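Local coordinates for protein AGR_C_1268p (Agrobacterium tumefaciens str. C58, PDB 2GHS) that is a regucalcin-like protein of the SMP-30 family that binds metal ions and probably hydrolyses sugar lactones as a gluconolactonase, at residues K102-R114 against L123-S136. Sequence-based numbering, arbitrary orientation. Where two conformers were deposited one is given.
With K (potassium ion), chain B; EDO (1,2-ethanediol), chain D.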
loop_
_atom_site.group_PDB
_atom_site.type_symbol
_atom_site.label_atom_id
_atom_site.label_comp_id
_atom_site.label_asym_id
_atom_site.label_seq_id
_atom_site.Cartn_x
_atom_site.Cartn_y
_atom_site.Cartn_z
ATOM N N LYS A 102 19.754 -3.809 -2.316
ATOM C CA LYS A 102 19.278 -2.441 -2.251
ATOM C C LYS A 102 17.765 -2.364 -2.372
ATOM O O LYS A 102 17.140 -3.107 -3.136
ATOM C CB LYS A 102 19.902 -1.593 -3.362
ATOM C CG LYS A 102 21.421 -1.471 -3.356
ATOM C CD LYS A 102 21.881 -0.352 -2.420
ATOM N N GLN A 103 17.195 -1.426 -1.625
ATOM C CA GLN A 103 15.788 -1.114 -1.664
ATOM C C GLN A 103 15.643 0.414 -1.846
ATOM O O GLN A 103 16.563 1.187 -1.544
ATOM C CB GLN A 103 15.133 -1.481 -0.342
ATOM C CG GLN A 103 15.169 -2.962 -0.023
ATOM C CD GLN A 103 14.859 -3.271 1.444
ATOM O OE1 GLN A 103 15.211 -2.505 2.335
ATOM N NE2 GLN A 103 14.203 -4.397 1.696
ATOM N N LEU A 104 14.451 0.813 -2.293
ATOM C CA LEU A 104 14.005 2.233 -2.376
ATOM C C LEU A 104 12.892 2.440 -1.343
ATOM O O LEU A 104 11.983 1.620 -1.244
ATOM C CB LEU A 104 13.456 2.516 -3.788
ATOM C CG LEU A 104 12.875 3.923 -3.991
ATOM C CD1 LEU A 104 13.927 5.012 -3.940
ATOM C CD2 LEU A 104 12.086 4.004 -5.271
ATOM N N ILE A 105 13.041 3.468 -0.511
ATOM C CA ILE A 105 12.015 3.795 0.467
ATOM C C ILE A 105 11.504 5.194 0.181
ATOM O O ILE A 105 12.300 6.138 0.016
ATOM C CB ILE A 105 12.576 3.771 1.894
ATOM C CG1 ILE A 105 12.837 2.326 2.337
ATOM C CG2 ILE A 105 11.607 4.462 2.833
ATOM C CD1 ILE A 105 13.469 2.219 3.689
ATOM N N ALA A 106 10.177 5.328 0.107
ATOM C CA ALA A 106 9.523 6.632 0.001
ATOM C C ALA A 106 9.187 7.069 1.414
ATOM O O ALA A 106 8.654 6.313 2.200
ATOM C CB ALA A 106 8.257 6.547 -0.819
ATOM N N SER A 107 9.472 8.323 1.716
ATOM C CA SER A 107 9.189 8.862 3.013
ATOM C C SER A 107 8.705 10.299 2.930
ATOM O O SER A 107 8.690 10.910 1.841
ATOM C CB SER A 107 10.465 8.846 3.840
ATOM O OG SER A 107 11.359 9.915 3.514
ATOM N N ASP A 108 8.327 10.838 4.094
ATOM C CA ASP A 108 7.963 12.233 4.258
ATOM C C ASP A 108 9.070 13.204 3.958
ATOM O O ASP A 108 8.816 14.396 3.759
ATOM C CB ASP A 108 7.362 12.493 5.651
ATOM C CG ASP A 108 8.308 12.156 6.824
ATOM O OD1 ASP A 108 9.255 11.374 6.637
ATOM O OD2 ASP A 108 8.025 12.634 7.972
ATOM N N ASP A 109 10.293 12.720 3.930
ATOM C CA ASP A 109 11.418 13.586 3.695
ATOM C C ASP A 109 12.142 13.381 2.347
ATOM O O ASP A 109 13.150 14.064 2.068
ATOM C CB ASP A 109 12.402 13.415 4.879
ATOM C CG ASP A 109 11.805 13.905 6.237
ATOM O OD1 ASP A 109 10.791 14.665 6.252
ATOM O OD2 ASP A 109 12.365 13.518 7.281
ATOM N N GLY A 110 11.607 12.512 1.484
ATOM C CA GLY A 110 12.199 12.213 0.222
ATOM C C GLY A 110 12.287 10.722 -0.028
ATOM O O GLY A 110 11.790 9.904 0.770
ATOM N N LEU A 111 12.889 10.375 -1.157
ATOM C CA LEU A 111 13.123 9.014 -1.578
ATOM C C LEU A 111 14.579 8.635 -1.294
ATOM O O LEU A 111 15.499 9.369 -1.667
ATOM C CB LEU A 111 12.894 8.928 -3.064
ATOM C CG LEU A 111 11.464 9.185 -3.485
ATOM C CD1 LEU A 111 11.419 9.841 -4.845
ATOM C CD2 LEU A 111 10.715 7.884 -3.500
ATOM N N PHE A 112 14.776 7.527 -0.588
ATOM C CA PHE A 112 16.090 7.100 -0.085
ATOM C C PHE A 112 16.391 5.677 -0.542
ATOM O O PHE A 112 15.473 4.822 -0.624
ATOM C CB PHE A 112 16.096 7.110 1.437
ATOM C CG PHE A 112 16.151 8.487 2.025
ATOM C CD1 PHE A 112 15.014 9.278 2.040
ATOM C CD2 PHE A 112 17.350 9.024 2.494
ATOM C CE1 PHE A 112 15.055 10.554 2.566
ATOM C CE2 PHE A 112 17.386 10.319 3.014
ATOM C CZ PHE A 112 16.238 11.094 3.027
ATOM N N LEU A 113 17.644 5.441 -0.872
ATOM C CA LEU A 113 18.161 4.079 -1.083
ATOM C C LEU A 113 18.515 3.481 0.274
ATOM O O LEU A 113 19.051 4.173 1.132
ATOM C CB LEU A 113 19.406 4.119 -1.954
ATOM C CG LEU A 113 19.269 4.723 -3.353
ATOM C CD1 LEU A 113 20.558 4.436 -4.185
ATOM C CD2 LEU A 113 18.038 4.222 -4.088
ATOM N N ARG A 114 18.228 2.196 0.453
ATOM C CA ARG A 114 18.541 1.498 1.678
ATOM C C ARG A 114 19.390 0.296 1.297
ATOM O O ARG A 114 18.975 -0.523 0.464
ATOM C CB ARG A 114 17.282 0.990 2.369
ATOM C CG ARG A 114 17.583 0.210 3.657
ATOM C CD ARG A 114 16.313 -0.024 4.465
ATOM N NE ARG A 114 16.650 -0.748 5.668
ATOM C CZ ARG A 114 16.802 -2.064 5.763
ATOM N NH1 ARG A 114 16.524 -2.899 4.780
ATOM N NH2 ARG A 114 17.179 -2.557 6.912
ATOM N N LEU A 123 20.009 9.628 0.388
ATOM C CA LEU A 123 19.027 10.306 -0.468
ATOM C C LEU A 123 19.175 9.923 -1.949
ATOM O O LEU A 123 20.301 9.924 -2.497
ATOM C CB LEU A 123 19.107 11.827 -0.340
ATOM C CG LEU A 123 18.059 12.614 -1.127
ATOM C CD1 LEU A 123 16.685 12.512 -0.505
ATOM C CD2 LEU A 123 18.547 14.034 -1.172
ATOM N N HIS A 124 18.055 9.587 -2.585
ATOM C CA HIS A 124 17.963 9.242 -4.011
ATOM C C HIS A 124 17.361 10.395 -4.816
ATOM O O HIS A 124 17.872 10.783 -5.874
ATOM C CB HIS A 124 17.102 7.984 -4.166
ATOM C CG HIS A 124 16.807 7.604 -5.583
ATOM N ND1 HIS A 124 17.803 7.294 -6.486
ATOM C CD2 HIS A 124 15.636 7.468 -6.247
ATOM C CE1 HIS A 124 17.244 6.999 -7.654
ATOM N NE2 HIS A 124 15.929 7.080 -7.530
ATOM N N ALA A 125 16.261 10.927 -4.307
ATOM C CA ALA A 125 15.611 12.064 -4.920
ATOM C C ALA A 125 14.754 12.792 -3.897
ATOM O O ALA A 125 14.178 12.180 -3.025
ATOM C CB ALA A 125 14.756 11.586 -6.102
ATOM N N GLU A 126 14.648 14.108 -4.035
ATOM C CA GLU A 126 13.745 14.879 -3.176
ATOM C C GLU A 126 12.275 14.517 -3.519
ATOM O O GLU A 126 11.956 14.202 -4.658
ATOM C CB GLU A 126 14.052 16.395 -3.251
ATOM C CG GLU A 126 15.409 16.712 -2.563
ATOM C CD GLU A 126 15.781 18.185 -2.412
ATOM O OE1 GLU A 126 15.006 19.056 -2.847
ATOM O OE2 GLU A 126 16.872 18.445 -1.822
ATOM N N LEU A 127 11.378 14.552 -2.535
ATOM C CA LEU A 127 9.956 14.339 -2.765
ATOM C C LEU A 127 9.268 15.148 -1.702
ATOM O O LEU A 127 9.267 14.745 -0.516
ATOM C CB LEU A 127 9.582 12.853 -2.618
ATOM C CG LEU A 127 8.117 12.458 -2.857
ATOM C CD1 LEU A 127 7.783 12.665 -4.293
ATOM C CD2 LEU A 127 7.922 11.011 -2.391
ATOM N N GLU A 128 8.755 16.320 -2.098
ATOM C CA GLU A 128 8.171 17.252 -1.137
ATOM C C GLU A 128 9.069 17.403 0.073
ATOM O O GLU A 128 8.617 17.523 1.222
ATOM C CB GLU A 128 6.774 16.768 -0.740
ATOM C CG GLU A 128 5.798 16.817 -1.909
ATOM C CD GLU A 128 4.345 16.622 -1.501
ATOM O OE1 GLU A 128 4.049 16.398 -0.304
ATOM O OE2 GLU A 128 3.480 16.685 -2.400
ATOM N N SER A 129 10.369 17.490 -0.207
ATOM C CA SER A 129 11.374 17.571 0.835
ATOM C C SER A 129 11.416 18.949 1.486
ATOM O O SER A 129 12.064 19.137 2.512
ATOM C CB SER A 129 12.747 17.211 0.283
ATOM O OG SER A 129 12.813 15.850 -0.153
ATOM N N ASP A 130 10.787 19.940 0.850
ATOM C CA ASP A 130 10.623 21.279 1.386
ATOM C C ASP A 130 9.217 21.595 1.885
ATOM O O ASP A 130 8.900 22.785 2.128
ATOM C CB ASP A 130 10.997 22.266 0.295
ATOM C CG ASP A 130 10.130 22.114 -0.973
ATOM O OD1 ASP A 130 9.388 21.093 -1.162
ATOM O OD2 ASP A 130 10.212 23.047 -1.810
ATOM N N LEU A 131 8.396 20.566 2.080
ATOM C CA LEU A 131 7.026 20.732 2.558
ATOM C C LEU A 131 6.831 20.002 3.882
ATOM O O LEU A 131 6.289 18.878 3.904
ATOM C CB LEU A 131 6.033 20.202 1.544
ATOM C CG LEU A 131 5.921 20.884 0.202
ATOM C CD1 LEU A 131 4.760 20.254 -0.556
ATOM C CD2 LEU A 131 5.703 22.377 0.377
ATOM N N PRO A 132 7.298 20.606 4.991
ATOM C CA PRO A 132 7.228 19.861 6.231
ATOM C C PRO A 132 5.840 19.467 6.690
ATOM O O PRO A 132 5.720 18.489 7.457
ATOM C CB PRO A 132 7.859 20.812 7.265
ATOM C CG PRO A 132 7.877 22.099 6.652
ATOM C CD PRO A 132 7.973 21.894 5.178
ATOM N N GLY A 133 4.812 20.176 6.225
ATOM C CA GLY A 133 3.458 19.860 6.611
ATOM C C GLY A 133 2.846 18.647 5.937
ATOM O O GLY A 133 1.718 18.259 6.280
ATOM N N ASN A 134 3.548 18.053 4.956
ATOM C CA ASN A 134 3.078 16.903 4.244
ATOM C C ASN A 134 3.895 15.653 4.569
ATOM O O ASN A 134 5.081 15.760 4.948
ATOM C CB ASN A 134 3.148 17.130 2.703
ATOM C CG ASN A 134 1.925 17.874 2.132
ATOM O OD1 ASN A 134 1.242 18.646 2.828
ATOM N ND2 ASN A 134 1.637 17.612 0.856
ATOM N N ARG A 135 3.311 14.481 4.349
ATOM C CA ARG A 135 4.024 13.199 4.440
ATOM C C ARG A 135 3.676 12.348 3.219
ATOM O O ARG A 135 2.731 12.660 2.471
ATOM C CB ARG A 135 3.681 12.467 5.746
ATOM C CG ARG A 135 2.212 12.020 5.923
ATOM C CD ARG A 135 2.193 11.045 7.047
ATOM N NE ARG A 135 0.879 10.524 7.355
ATOM C CZ ARG A 135 0.274 9.491 6.772
ATOM N NH1 ARG A 135 0.811 8.830 5.752
ATOM N NH2 ARG A 135 -0.939 9.120 7.220
ATOM N N SER A 136 4.468 11.314 2.994
ATOM C CA SER A 136 4.123 10.324 1.970
ATOM C C SER A 136 3.082 9.356 2.474
ATOM O O SER A 136 2.956 9.118 3.667
ATOM C CB SER A 136 5.346 9.559 1.415
ATOM O OG SER A 136 6.026 8.859 2.449
HETATM K K K B . 7.235 16.414 3.327
HETATM C C1 EDO D . -3.813 7.183 5.730
HETATM O O1 EDO D . -2.451 6.921 6.085
HETATM C C2 EDO D . -4.410 5.854 5.247
HETATM O O2 EDO D . -3.719 5.365 4.074
HETATM O O HOH W 1 7.370 13.089 0.716
HETATM O O HOH W 2 5.499 14.814 1.794
#
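Leu111 pairs with both His124 and Ala125, a classic beta bulge in the antiparallel hairpin of strands 110-115 and 121-125. Its carbonyl O accepts from two amides, His124 N at 2.7 Å and Ala125 N at 3.2 Å, while Leu111 N returns a nearly straight bond to Ala125 O. Beyond the strands Ser129 OG donates to Asp109 O (2.9 Å) from above the carbonyl plane and accepts from Leu127 N, tying the 128-131 turn to the 107-110 turn; a water bridges Ser107 O and Leu127 O.

A potassium ion joins the same loops. It is held by four backbone carbonyls, Asp108 O at 2.6 Å and those of Glu128, Leu131 and Asn134, plus a water that donates to Glu128 OE1. That carboxylate oxygen also receives Asn134 ND2, a bond linking two residues whose carbonyls bind potassium; Glu128 OE2 is hydrogen-bonded to Tyr164.

Leu123 CD1 sits over one face of the Phe112 ring, 4.1 Å from its centroid, in a CH-pi contact. Leu111 and Ala125 share a face of the sheet, where Leu111 CD1 meets Ala125 CB, and Leu111 CG touches Leu127 CD2 at 4.1 Å. With CG anti to the backbone N (chi1 174°), the His124 ring lies against Leu113 CD2 and Leu104 CD1, its NE2 bonded to Tyr324.

The hairpin forms the outer strands of one beta-propeller blade, and the potassium loop leads into strand 134-141, innermost in the next. Asp108, in the first blade's turn, accepts a hydrogen bond from Met91 N and forms a salt bridge with Arg154. Arg135, a predicted substrate-binding residue, donates to an ethanediol, probably from the crystallisation liquor, that also meets Glu52.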